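Long-range contacts in chinitase A (Streptomyces coelicolor, PDB 3EBV), which probably hydrolyses internal linkages of chitin as an endochitinase, this chain being the family 18 glycosidase domain, a TIM barrel, of a longer protein: residues T8-N13 against G267-S272; M178-S183 against V219-P224; T198-T203 against C253-P258; V235-V240 against N281-S286. All coordinates share one frame; numbering follows the deposited sequence.

Contact 1: residues T8-N13 against G267-S272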
loop_
_atom_site.group_PDB
_atom_site.type_symbol
_atom_site.label_atom_id
_atom_site.label_comp_id
_atom_site.label_asym_id
_atom_site.label_seq_id
_atom_site.Cartn_x
_atom_site.Cartn_y
_atom_site.Cartn_z
ATOM N N THR A 8 -3.340 5.969 2.208
ATOM C CA THR A 8 -3.128 4.658 2.882
ATOM C C THR A 8 -1.953 4.811 3.823
ATOM O O THR A 8 -0.929 5.412 3.460
ATOM C CB THR A 8 -2.807 3.550 1.840
ATOM O OG1 THR A 8 -3.905 3.414 0.929
ATOM C CG2 THR A 8 -2.527 2.198 2.475
ATOM N N GLY A 9 -2.084 4.278 5.038
ATOM C CA GLY A 9 -0.928 4.258 5.960
ATOM C C GLY A 9 -0.701 2.899 6.551
ATOM O O GLY A 9 -1.672 2.202 6.869
ATOM N N TYR A 10 0.562 2.498 6.634
ATOM C CA TYR A 10 0.913 1.216 7.285
ATOM C C TYR A 10 1.029 1.401 8.782
ATOM O O TYR A 10 1.802 2.253 9.210
ATOM C CB TYR A 10 2.226 0.672 6.727
ATOM C CG TYR A 10 2.034 0.075 5.352
ATOM C CD1 TYR A 10 1.839 -1.301 5.211
ATOM C CD2 TYR A 10 1.999 0.884 4.199
ATOM C CE1 TYR A 10 1.616 -1.889 3.944
ATOM C CE2 TYR A 10 1.774 0.295 2.939
ATOM C CZ TYR A 10 1.584 -1.067 2.832
ATOM O OH TYR A 10 1.351 -1.605 1.587
ATOM N N TRP A 11 0.262 0.587 9.533
ATOM C CA TRP A 11 0.362 0.592 11.019
ATOM C C TRP A 11 1.170 -0.615 11.429
ATOM O O TRP A 11 0.870 -1.741 11.012
ATOM C CB TRP A 11 -1.044 0.519 11.579
ATOM C CG TRP A 11 -1.099 0.344 13.079
ATOM C CD1 TRP A 11 -1.045 1.341 13.996
ATOM C CD2 TRP A 11 -1.198 -0.898 13.807
ATOM N NE1 TRP A 11 -1.102 0.802 15.287
ATOM C CE2 TRP A 11 -1.198 -0.555 15.191
ATOM C CE3 TRP A 11 -1.251 -2.248 13.442
ATOM C CZ2 TRP A 11 -1.309 -1.524 16.208
ATOM C CZ3 TRP A 11 -1.338 -3.224 14.461
ATOM C CH2 TRP A 11 -1.370 -2.839 15.822
ATOM N N GLN A 12 2.224 -0.387 12.230
ATOM C CA GLN A 12 3.143 -1.475 12.617
ATOM C C GLN A 12 2.653 -2.385 13.737
ATOM O O GLN A 12 2.422 -1.919 14.856
ATOM C CB GLN A 12 4.476 -0.920 13.059
ATOM C CG GLN A 12 5.177 -0.077 11.944
ATOM C CD GLN A 12 6.367 0.739 12.461
ATOM O OE1 GLN A 12 6.950 1.523 11.728
ATOM N NE2 GLN A 12 6.791 0.498 13.733
ATOM N N ASN A 13 2.564 -3.667 13.441
ATOM C CA ASN A 13 2.329 -4.687 14.499
ATOM C C ASN A 13 3.641 -5.140 15.106
ATOM O O ASN A 13 3.868 -6.341 15.263
ATOM C CB ASN A 13 1.576 -5.885 13.878
ATOM C CG ASN A 13 1.205 -6.940 14.923
ATOM O OD1 ASN A 13 0.785 -6.585 16.013
ATOM N ND2 ASN A 13 1.348 -8.212 14.570
ATOM N N GLY A 267 -4.489 8.796 -4.843
ATOM C CA GLY A 267 -3.893 9.523 -3.721
ATOM C C GLY A 267 -2.492 9.057 -3.413
ATOM O O GLY A 267 -1.666 8.862 -4.320
ATOM N N ALA A 268 -2.247 8.847 -2.111
ATOM C CA ALA A 268 -0.883 8.605 -1.639
ATOM C C ALA A 268 -0.890 7.558 -0.563
ATOM O O ALA A 268 -1.946 7.159 -0.063
ATOM C CB ALA A 268 -0.220 9.921 -1.132
HETATM N N MSE A 269 0.315 7.102 -0.237
HETATM C CA MSE A 269 0.484 6.045 0.782
HETATM C C MSE A 269 1.763 6.367 1.545
HETATM O O MSE A 269 2.700 6.964 0.991
HETATM C CB MSE A 269 0.621 4.674 0.097
HETATM C CG MSE A 269 0.979 3.527 1.064
HETATM SE SE MSE A 269 2.962 3.372 1.321
HETATM C CE MSE A 269 3.368 2.074 -0.089
ATOM N N THR A 270 1.832 5.970 2.835
ATOM C CA THR A 270 3.126 6.080 3.530
ATOM C C THR A 270 3.449 4.895 4.447
ATOM O O THR A 270 2.553 4.310 5.113
ATOM C CB THR A 270 3.245 7.404 4.316
ATOM O OG1 THR A 270 4.611 7.624 4.702
ATOM C CG2 THR A 270 2.371 7.397 5.549
ATOM N N TRP A 271 4.752 4.581 4.439
ATOM C CA TRP A 271 5.353 3.721 5.465
ATOM C C TRP A 271 6.033 4.689 6.433
ATOM O O TRP A 271 6.997 5.360 6.021
ATOM C CB TRP A 271 6.398 2.828 4.814
ATOM C CG TRP A 271 7.098 2.001 5.872
ATOM C CD1 TRP A 271 8.305 2.293 6.456
ATOM C CD2 TRP A 271 6.608 0.807 6.485
ATOM N NE1 TRP A 271 8.598 1.325 7.421
ATOM C CE2 TRP A 271 7.581 0.401 7.436
ATOM C CE3 TRP A 271 5.452 0.033 6.305
ATOM C CZ2 TRP A 271 7.412 -0.754 8.232
ATOM C CZ3 TRP A 271 5.279 -1.100 7.080
ATOM C CH2 TRP A 271 6.268 -1.488 8.028
ATOM N N SER A 272 5.573 4.829 7.693
ATOM C CA SER A 272 4.437 4.156 8.325
ATOM C C SER A 272 3.735 5.208 9.199
ATOM O O SER A 272 4.282 6.284 9.448
ATOM C CB SER A 272 4.916 3.012 9.250
ATOM O OG SER A 272 5.758 3.572 10.271
HETATM O O HOH W 1 -3.705 5.094 -1.240
#

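Contact 2: residues M178-S183 against V219-P224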
loop_
_atom_site.group_PDB
_atom_site.type_symbol
_atom_site.label_atom_id
_atom_site.label_comp_id
_atom_site.label_asym_id
_atom_site.label_seq_id
_atom_site.Cartn_x
_atom_site.Cartn_y
_atom_site.Cartn_z
HETATM N N MSE A 178 2.524 1.846 -5.105
HETATM C CA MSE A 178 3.932 1.457 -5.257
HETATM C C MSE A 178 4.823 2.178 -4.240
HETATM O O MSE A 178 4.508 3.293 -3.798
HETATM C CB MSE A 178 4.442 1.722 -6.701
HETATM C CG MSE A 178 5.872 1.244 -6.888
HETATM SE SE MSE A 178 6.298 1.223 -8.819
HETATM C CE MSE A 178 6.499 3.112 -9.137
ATOM N N GLN A 179 5.927 1.493 -3.874
ATOM C CA GLN A 179 6.889 2.051 -2.936
ATOM C C GLN A 179 7.933 2.824 -3.770
ATOM O O GLN A 179 8.881 2.249 -4.342
ATOM C CB GLN A 179 7.599 0.922 -2.164
ATOM C CG GLN A 179 6.646 0.047 -1.374
ATOM C CD GLN A 179 7.415 -1.069 -0.664
ATOM O OE1 GLN A 179 8.469 -0.836 -0.054
ATOM N NE2 GLN A 179 6.895 -2.289 -0.764
ATOM N N TYR A 180 7.725 4.146 -3.867
ATOM C CA TYR A 180 8.659 4.983 -4.660
ATOM C C TYR A 180 9.901 5.346 -3.816
ATOM O O TYR A 180 10.243 6.541 -3.602
ATOM C CB TYR A 180 7.953 6.281 -5.125
ATOM C CG TYR A 180 6.846 6.066 -6.129
ATOM C CD1 TYR A 180 7.008 6.419 -7.473
ATOM C CD2 TYR A 180 5.612 5.533 -5.724
ATOM C CE1 TYR A 180 5.960 6.268 -8.398
ATOM C CE2 TYR A 180 4.588 5.335 -6.637
ATOM C CZ TYR A 180 4.749 5.715 -7.982
ATOM O OH TYR A 180 3.723 5.502 -8.875
ATOM N N TYR A 181 10.518 4.309 -3.230
ATOM C CA TYR A 181 11.594 4.542 -2.249
ATOM C C TYR A 181 12.356 3.248 -2.032
ATOM O O TYR A 181 11.969 2.187 -2.530
ATOM C CB TYR A 181 11.029 5.090 -0.924
ATOM C CG TYR A 181 9.942 4.238 -0.289
ATOM C CD1 TYR A 181 10.251 3.216 0.630
ATOM C CD2 TYR A 181 8.605 4.515 -0.510
ATOM C CE1 TYR A 181 9.217 2.448 1.240
ATOM C CE2 TYR A 181 7.573 3.780 0.118
ATOM C CZ TYR A 181 7.891 2.757 0.984
ATOM O OH TYR A 181 6.875 2.039 1.534
ATOM N N ASN A 182 13.475 3.375 -1.312
ATOM C CA ASN A 182 14.497 2.285 -1.239
ATOM C C ASN A 182 14.818 1.728 -2.613
ATOM O O ASN A 182 14.951 0.518 -2.813
ATOM C CB ASN A 182 14.051 1.119 -0.310
ATOM C CG ASN A 182 13.904 1.538 1.127
ATOM O OD1 ASN A 182 14.734 2.283 1.653
ATOM N ND2 ASN A 182 12.823 1.095 1.765
ATOM N N SER A 183 14.984 2.630 -3.576
ATOM C CA SER A 183 15.082 2.253 -4.984
ATOM C C SER A 183 16.339 2.812 -5.661
ATOM O O SER A 183 16.649 3.980 -5.469
ATOM C CB SER A 183 13.859 2.808 -5.754
ATOM O OG SER A 183 13.923 2.437 -7.112
ATOM N N VAL A 219 -4.025 3.980 -8.893
ATOM C CA VAL A 219 -2.599 4.364 -8.764
ATOM C C VAL A 219 -2.420 5.317 -7.582
ATOM O O VAL A 219 -3.108 6.342 -7.494
ATOM C CB VAL A 219 -2.113 5.047 -10.061
ATOM C CG1 VAL A 219 -0.647 5.534 -9.925
ATOM C CG2 VAL A 219 -2.213 4.063 -11.254
ATOM N N GLY A 220 -1.550 4.904 -6.640
ATOM C CA GLY A 220 -1.265 5.719 -5.431
ATOM C C GLY A 220 0.251 5.914 -5.308
ATOM O O GLY A 220 1.031 5.019 -5.663
ATOM N N LEU A 221 0.640 7.083 -4.772
ATOM C CA LEU A 221 2.075 7.408 -4.624
ATOM C C LEU A 221 2.516 7.044 -3.192
ATOM O O LEU A 221 2.146 7.753 -2.249
ATOM C CB LEU A 221 2.338 8.920 -4.890
ATOM C CG LEU A 221 1.803 9.414 -6.252
ATOM C CD1 LEU A 221 2.240 10.848 -6.345
ATOM C CD2 LEU A 221 2.410 8.657 -7.408
ATOM N N GLY A 222 3.325 5.977 -3.070
ATOM C CA GLY A 222 3.802 5.536 -1.729
ATOM C C GLY A 222 5.198 6.107 -1.431
ATOM O O GLY A 222 6.116 5.950 -2.211
ATOM N N LEU A 223 5.307 6.745 -0.262
ATOM C CA LEU A 223 6.562 7.406 0.148
ATOM C C LEU A 223 6.879 7.071 1.602
ATOM O O LEU A 223 5.987 6.731 2.384
ATOM C CB LEU A 223 6.413 8.943 0.063
ATOM C CG LEU A 223 6.615 9.660 -1.285
ATOM C CD1 LEU A 223 7.965 9.326 -1.877
ATOM C CD2 LEU A 223 5.433 9.324 -2.275
ATOM N N PRO A 224 8.154 7.255 2.004
ATOM C CA PRO A 224 8.485 7.128 3.444
ATOM C C PRO A 224 7.913 8.342 4.190
ATOM O O PRO A 224 7.956 9.491 3.674
ATOM C CB PRO A 224 10.041 7.181 3.465
ATOM C CG PRO A 224 10.477 6.937 2.021
ATOM C CD PRO A 224 9.335 7.618 1.226
HETATM O O HOH W 2 1.889 3.606 -7.901
#

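Contact 3: residues T198-T203 against C253-P258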
loop_
_atom_site.group_PDB
_atom_site.type_symbol
_atom_site.label_atom_id
_atom_site.label_comp_id
_atom_site.label_asym_id
_atom_site.label_seq_id
_atom_site.Cartn_x
_atom_site.Cartn_y
_atom_site.Cartn_z
ATOM N N THR A 198 12.901 12.672 -5.962
ATOM C CA THR A 198 12.615 13.798 -6.850
ATOM C C THR A 198 11.145 13.747 -7.306
ATOM O O THR A 198 10.552 12.654 -7.382
ATOM C CB THR A 198 13.504 13.772 -8.106
ATOM O OG1 THR A 198 13.273 12.582 -8.879
ATOM C CG2 THR A 198 15.021 13.882 -7.772
ATOM N N VAL A 199 10.565 14.902 -7.635
ATOM C CA VAL A 199 9.191 14.905 -8.125
ATOM C C VAL A 199 9.091 14.063 -9.413
ATOM O O VAL A 199 8.104 13.333 -9.609
ATOM C CB VAL A 199 8.677 16.345 -8.352
ATOM C CG1 VAL A 199 9.400 17.002 -9.433
ATOM C CG2 VAL A 199 7.176 16.340 -8.721
ATOM N N ASP A 200 10.101 14.096 -10.289
ATOM C CA ASP A 200 10.042 13.383 -11.568
ATOM C C ASP A 200 10.024 11.857 -11.384
ATOM O O ASP A 200 9.434 11.133 -12.178
ATOM C CB ASP A 200 11.278 13.718 -12.444
ATOM C CG ASP A 200 11.202 15.068 -13.152
ATOM O OD1 ASP A 200 10.117 15.687 -13.224
ATOM O OD2 ASP A 200 12.290 15.458 -13.644
ATOM N N PHE A 201 10.690 11.361 -10.338
ATOM C CA PHE A 201 10.631 9.899 -10.087
ATOM C C PHE A 201 9.185 9.507 -9.830
ATOM O O PHE A 201 8.738 8.455 -10.316
ATOM C CB PHE A 201 11.455 9.609 -8.854
ATOM C CG PHE A 201 11.798 8.138 -8.622
ATOM C CD1 PHE A 201 12.740 7.470 -9.402
ATOM C CD2 PHE A 201 11.195 7.464 -7.553
ATOM C CE1 PHE A 201 13.098 6.124 -9.100
ATOM C CE2 PHE A 201 11.559 6.118 -7.262
ATOM C CZ PHE A 201 12.481 5.462 -7.998
ATOM N N LEU A 202 8.458 10.330 -9.081
ATOM C CA LEU A 202 7.051 10.024 -8.808
ATOM C C LEU A 202 6.212 10.078 -10.076
ATOM O O LEU A 202 5.450 9.166 -10.393
ATOM C CB LEU A 202 6.479 10.967 -7.741
ATOM C CG LEU A 202 7.299 11.026 -6.433
ATOM C CD1 LEU A 202 6.643 11.938 -5.421
ATOM C CD2 LEU A 202 7.485 9.609 -5.835
ATOM N N THR A 203 6.322 11.198 -10.804
ATOM C CA THR A 203 5.416 11.364 -11.947
ATOM C C THR A 203 5.747 10.470 -13.131
ATOM O O THR A 203 4.823 9.911 -13.762
ATOM C CB THR A 203 5.384 12.863 -12.406
ATOM O OG1 THR A 203 6.727 13.270 -12.742
ATOM C CG2 THR A 203 4.871 13.754 -11.289
ATOM N N CYS A 253 4.622 20.423 -12.147
ATOM C CA CYS A 253 5.510 19.381 -12.677
ATOM C C CYS A 253 6.990 19.756 -12.574
ATOM O O CYS A 253 7.371 20.948 -12.538
ATOM C CB CYS A 253 5.196 19.069 -14.152
ATOM S SG CYS A 253 3.499 18.472 -14.413
ATOM N N GLY A 254 7.834 18.721 -12.521
ATOM C CA GLY A 254 9.290 18.916 -12.657
ATOM C C GLY A 254 9.636 18.908 -14.145
ATOM O O GLY A 254 8.826 19.408 -14.975
ATOM N N SER A 255 10.804 18.391 -14.537
ATOM C CA SER A 255 11.119 18.316 -15.978
ATOM C C SER A 255 10.166 17.381 -16.739
ATOM O O SER A 255 9.925 17.511 -17.961
ATOM C CB SER A 255 12.565 17.880 -16.250
ATOM O OG SER A 255 12.783 16.473 -16.079
ATOM N N PHE A 256 9.666 16.348 -16.042
ATOM C CA PHE A 256 8.790 15.381 -16.695
ATOM C C PHE A 256 7.338 15.870 -16.714
ATOM O O PHE A 256 6.763 16.175 -15.672
ATOM C CB PHE A 256 8.822 14.004 -16.004
ATOM C CG PHE A 256 7.901 13.055 -16.694
ATOM C CD1 PHE A 256 8.189 12.585 -17.995
ATOM C CD2 PHE A 256 6.674 12.751 -16.110
ATOM C CE1 PHE A 256 7.252 11.782 -18.697
ATOM C CE2 PHE A 256 5.758 11.922 -16.806
ATOM C CZ PHE A 256 6.045 11.460 -18.086
ATOM N N LYS A 257 6.817 15.946 -17.937
ATOM C CA LYS A 257 5.419 16.361 -18.133
ATOM C C LYS A 257 4.593 15.212 -18.691
ATOM O O LYS A 257 4.801 14.761 -19.814
ATOM C CB LYS A 257 5.376 17.558 -19.107
ATOM C CG LYS A 257 3.910 18.000 -19.440
ATOM C CD LYS A 257 3.247 18.594 -18.210
ATOM C CE LYS A 257 1.764 18.998 -18.447
ATOM N NZ LYS A 257 0.891 17.770 -18.587
ATOM N N PRO A 258 3.654 14.683 -17.859
ATOM C CA PRO A 258 2.788 13.660 -18.425
ATOM C C PRO A 258 2.025 14.172 -19.646
ATOM O O PRO A 258 1.703 15.362 -19.733
ATOM C CB PRO A 258 1.811 13.351 -17.274
ATOM C CG PRO A 258 2.498 13.822 -15.996
ATOM C CD PRO A 258 3.356 15.011 -16.445
HETATM O O HOH W 3 7.397 15.921 -13.020
#

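Contact 4: residues V235-V240 against N281-S286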
loop_
_atom_site.group_PDB
_atom_site.type_symbol
_atom_site.label_atom_id
_atom_site.label_comp_id
_atom_site.label_asym_id
_atom_site.label_seq_id
_atom_site.Cartn_x
_atom_site.Cartn_y
_atom_site.Cartn_z
ATOM N N VAL A 235 10.818 12.244 0.487
ATOM C CA VAL A 235 10.688 13.618 -0.048
ATOM C C VAL A 235 9.807 14.450 0.888
ATOM O O VAL A 235 8.952 13.938 1.611
ATOM C CB VAL A 235 10.077 13.652 -1.467
ATOM C CG1 VAL A 235 10.978 12.931 -2.463
ATOM C CG2 VAL A 235 8.622 13.073 -1.483
ATOM N N SER A 236 10.016 15.768 0.887
ATOM C CA SER A 236 9.130 16.641 1.650
ATOM C C SER A 236 7.686 16.453 1.195
ATOM O O SER A 236 7.432 16.144 0.014
ATOM C CB SER A 236 9.530 18.112 1.498
ATOM O OG SER A 236 9.358 18.546 0.162
ATOM N N PRO A 237 6.728 16.653 2.100
ATOM C CA PRO A 237 5.326 16.583 1.664
ATOM C C PRO A 237 5.029 17.518 0.463
ATOM O O PRO A 237 4.224 17.151 -0.403
ATOM C CB PRO A 237 4.527 16.969 2.936
ATOM C CG PRO A 237 5.473 16.660 4.071
ATOM C CD PRO A 237 6.859 16.873 3.562
ATOM N N SER A 238 5.673 18.684 0.398
ATOM C CA SER A 238 5.431 19.587 -0.745
ATOM C C SER A 238 5.776 18.894 -2.061
ATOM O O SER A 238 5.135 19.165 -3.072
ATOM C CB SER A 238 6.265 20.872 -0.598
ATOM O OG SER A 238 7.651 20.591 -0.563
ATOM N N VAL A 239 6.771 17.992 -2.058
ATOM C CA VAL A 239 7.137 17.245 -3.279
ATOM C C VAL A 239 6.039 16.226 -3.651
ATOM O O VAL A 239 5.683 16.067 -4.835
ATOM C CB VAL A 239 8.527 16.557 -3.162
ATOM C CG1 VAL A 239 8.796 15.624 -4.366
ATOM C CG2 VAL A 239 9.656 17.625 -3.011
ATOM N N VAL A 240 5.527 15.499 -2.657
ATOM C CA VAL A 240 4.418 14.595 -2.923
ATOM C C VAL A 240 3.239 15.400 -3.507
ATOM O O VAL A 240 2.603 14.977 -4.495
ATOM C CB VAL A 240 3.907 13.862 -1.635
ATOM C CG1 VAL A 240 2.764 12.910 -1.997
ATOM C CG2 VAL A 240 5.081 13.121 -0.951
ATOM N N ASN A 281 3.495 14.037 12.838
ATOM C CA ASN A 281 2.378 13.923 11.861
ATOM C C ASN A 281 2.505 14.969 10.748
ATOM O O ASN A 281 1.475 15.323 10.133
ATOM C CB ASN A 281 1.015 13.967 12.534
ATOM C CG ASN A 281 0.809 12.794 13.464
ATOM O OD1 ASN A 281 1.320 11.700 13.208
ATOM N ND2 ASN A 281 0.032 13.004 14.533
ATOM N N ALA A 282 3.709 15.483 10.503
ATOM C CA ALA A 282 3.888 16.495 9.441
ATOM C C ALA A 282 3.472 15.921 8.082
ATOM O O ALA A 282 2.766 16.609 7.296
ATOM C CB ALA A 282 5.324 16.962 9.400
ATOM N N TRP A 283 3.845 14.687 7.803
ATOM C CA TRP A 283 3.561 14.127 6.465
ATOM C C TRP A 283 2.049 13.982 6.290
ATOM O O TRP A 283 1.479 14.470 5.282
ATOM C CB TRP A 283 4.300 12.788 6.290
ATOM C CG TRP A 283 4.355 12.255 4.873
ATOM C CD1 TRP A 283 5.406 12.358 4.010
ATOM C CD2 TRP A 283 3.331 11.514 4.197
ATOM N NE1 TRP A 283 5.102 11.733 2.802
ATOM C CE2 TRP A 283 3.832 11.213 2.883
ATOM C CE3 TRP A 283 2.026 11.112 4.531
ATOM C CZ2 TRP A 283 3.077 10.487 1.943
ATOM C CZ3 TRP A 283 1.279 10.372 3.609
ATOM C CH2 TRP A 283 1.799 10.099 2.312
ATOM N N SER A 284 1.351 13.298 7.204
ATOM C CA SER A 284 -0.083 13.108 7.021
ATOM C C SER A 284 -0.857 14.439 7.100
ATOM O O SER A 284 -1.895 14.596 6.412
ATOM C CB SER A 284 -0.671 12.055 7.961
ATOM O OG SER A 284 -0.457 12.412 9.334
ATOM N N ASN A 285 -0.386 15.388 7.921
ATOM C CA ASN A 285 -1.072 16.689 7.971
ATOM C C ASN A 285 -1.072 17.319 6.570
ATOM O O ASN A 285 -2.106 17.802 6.120
ATOM C CB ASN A 285 -0.417 17.641 8.965
ATOM C CG ASN A 285 -0.864 17.383 10.397
ATOM O OD1 ASN A 285 -1.822 16.658 10.631
ATOM N ND2 ASN A 285 -0.201 18.052 11.340
ATOM N N SER A 286 0.079 17.332 5.906
ATOM C CA SER A 286 0.197 18.115 4.652
ATOM C C SER A 286 -0.333 17.288 3.483
ATOM O O SER A 286 -1.144 17.799 2.697
ATOM C CB SER A 286 1.637 18.509 4.417
ATOM O OG SER A 286 1.787 18.954 3.063
HETATM O O HOH W 4 7.860 11.464 1.666
#

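Contact 1: residues T8-N13 against G267-S272
Strand pairing of T8, G9 and Y10 with M269 and T270 closes the TIM barrel, joining its first strand (6-12) to its last (267-271). The axes run parallel, approaching to 4.7 Å. T8 N donates to A268 O at 2.9 Å, T270 N to T8 O, and Y10 N to T270 O at 3.1 Å, the alternating pattern of a parallel ladder. The side chains of T8, Y10, M269 and W271 share one face, the barrel interior; T270 turns the other way, toward helix 282-292. M269 has CG anti to its N (chi1 173°) and bends at the next two torsions, which carries the selenium to the edge of the Y10 ring, SE to CE2 3.7 Å, a Met-aromatic contact. W271 places CE3 3.3 Å from Y10 CB, its indole inclined at 52° to the phenol ring. Y10 OH is hydrogen-bonded to D117, within the DGVDIDLE signature of family 18. A cis peptide joins W271 to S272; in relatives, a tryptophan before such a bond floors the substrate cleft, consistent with its position here. S272 also N-caps the following helix through W275 N, while its OG donates to Q12 OE1 at 2.8 Å, lying 41° above the amide's carbonyl plane.

Contact 2: residues M178-S183 against V219-P224
Y180 and Y181 grip strand 219-224 with two differently turned rings. The Y180 ring runs back along the strand: G220 O lies at its edge, near the ring plane, 3.7 Å from CE2, and L221 CD2 comes obliquely to the phenol end, 3.7 Å from OH. M178 CE lies over one face of this ring. A water 2.8 Å from Y180 OH also lies 2.8 Å from G220 O, bridging hydroxyl and strand. In Y181, CG sits between backbone N and carbonyl carbon (chi1 55°), and the ring lies beside G222 and P224. G222 O meets its edge, 3.3 Å from CD2, P224 N lies over a face, and P224 CG packs 3.5 Å from Y181 CB, the two side chains running antiparallel alongside each other. Replacing Y180 by an alanine would probably strip the bridging water of its hydroxyl partner and open a gap beside L221 CD2, next to L202 and A206 of helix 199-210. In the backbone, Y180 N donates to G222 O at 2.9 Å (152° at the hydrogen), whereas the bond from G222 N to M178 O is weak. A CB on G222 would fall 2.4 Å from M178 O, a clash, so a side chain would probably not fit here. Y180 centres an inverse gamma turn that ends the ladder, and the Q179 amide nitrogen is hydrogen-bonded to A149 O and also to E121, last residue of the family signature. Two neighbouring parallel strands connected through helix 199-210 make a beta-alpha-beta crossover unit of the TIM barrel.

Contact 3: residues T198-T203 against C253-P258
D200 holds CG opposite its carbonyl carbon (chi1 -78°), and F256 holds its own CG opposite the backbone N (chi1 179°); the first rotation extends a carboxylate to the 253-258 loop, the second lays a phenyl ring beside the helix at T203. Both oxygens of D200 are engaged. OD1 accepts from F256 N at 2.9 Å, a nearly straight bond (168° at the hydrogen) that arrives from above the carboxylate plane, and OD2 accepts from S255 OG at 2.7 Å on its syn side but tilted well out of that plane. T203 OG1 meets the edge of the F256 ring, 3.4 Å from CD2. The helix is 199-210, on the outside of the TIM barrel, and D200 lies in its first turn, where T198 OG1 caps F201 N. The loop follows helix 237-249 and is tied back to it by the C253-C246 disulfide. Between the two segments sits a water with four bonds: it donates to D200 OD1 (2.7 Å) and F256 O, and accepts from T203 OG1 and G254 N. With an alanine in place of D200, F256 N and S255 OG would probably lose their acceptor, and the water one of its four partners. G254 presses its CA to within 3.8 Å of V199 CG1; a CB there would lie 2.5 Å from D200 OD1, a clash. Beyond T203, the F256 ring packs on Y194 and C207.

Contact 4: residues V235-V240 against N281-S286
P237 and V240, on the first turn of helix 237-249, pack against W283 and S286 of helix 282-292. The rotamer of W283 decides how: CG stands trans to the backbone N (chi1 -167°), which swings the indole across the gap between the helices. V240, with CG1 trans to its own N, turns CG2 to the pyrrole end of the indole, 4.0 Å from W283 NE1, and the two side chains lie roughly perpendicular. The proline ring fills the level nearer the helix start: P237 CG rests 4.0 Å from W283 CA. One turn on, S286 extends its hydroxyl away from its backbone N (chi1 165°), putting OG 3.4 Å from P237 CB, a van der Waals touch; the same OG has a weak hydrogen bond to N241. No direct hydrogen bond spans the two segments. Instead a water accepts from W283 NE1 at 3.0 Å and donates to V235 O at 2.7 Å, satisfying the indole N-H. The contact thus joins two helices on the outside of the barrel, and W283 points inward between them, packing on L223 of strand 219-224 and on A268 and T270 of strand 267-271.

How the contacts relate
Contacts 1 and 2 lie two steps apart round the barrel sheet, their centres 10 Å apart, joined by the pairing of 219-224 with 267-271: M269 N and L221 O lie 2.8 Å apart, as do T270 OG1 and L223 O, both probable hydrogen bonds. Contact 4 packs outside them, with W283 CZ3 3.6 Å from T270 CB and V240 CG2 3.8 Å from L223 CG. Contact 3 is farther out; its centre is about 23 Å from that of contact 1, yet L202 CD2 comes within 3.4 Å of Y180 CB in contact 2. Contacts 1 and 2 both reach family-signature residues, D117 and E121, toward the presumed substrate cleft; contacts 3 and 4 belong to the outer helical layer.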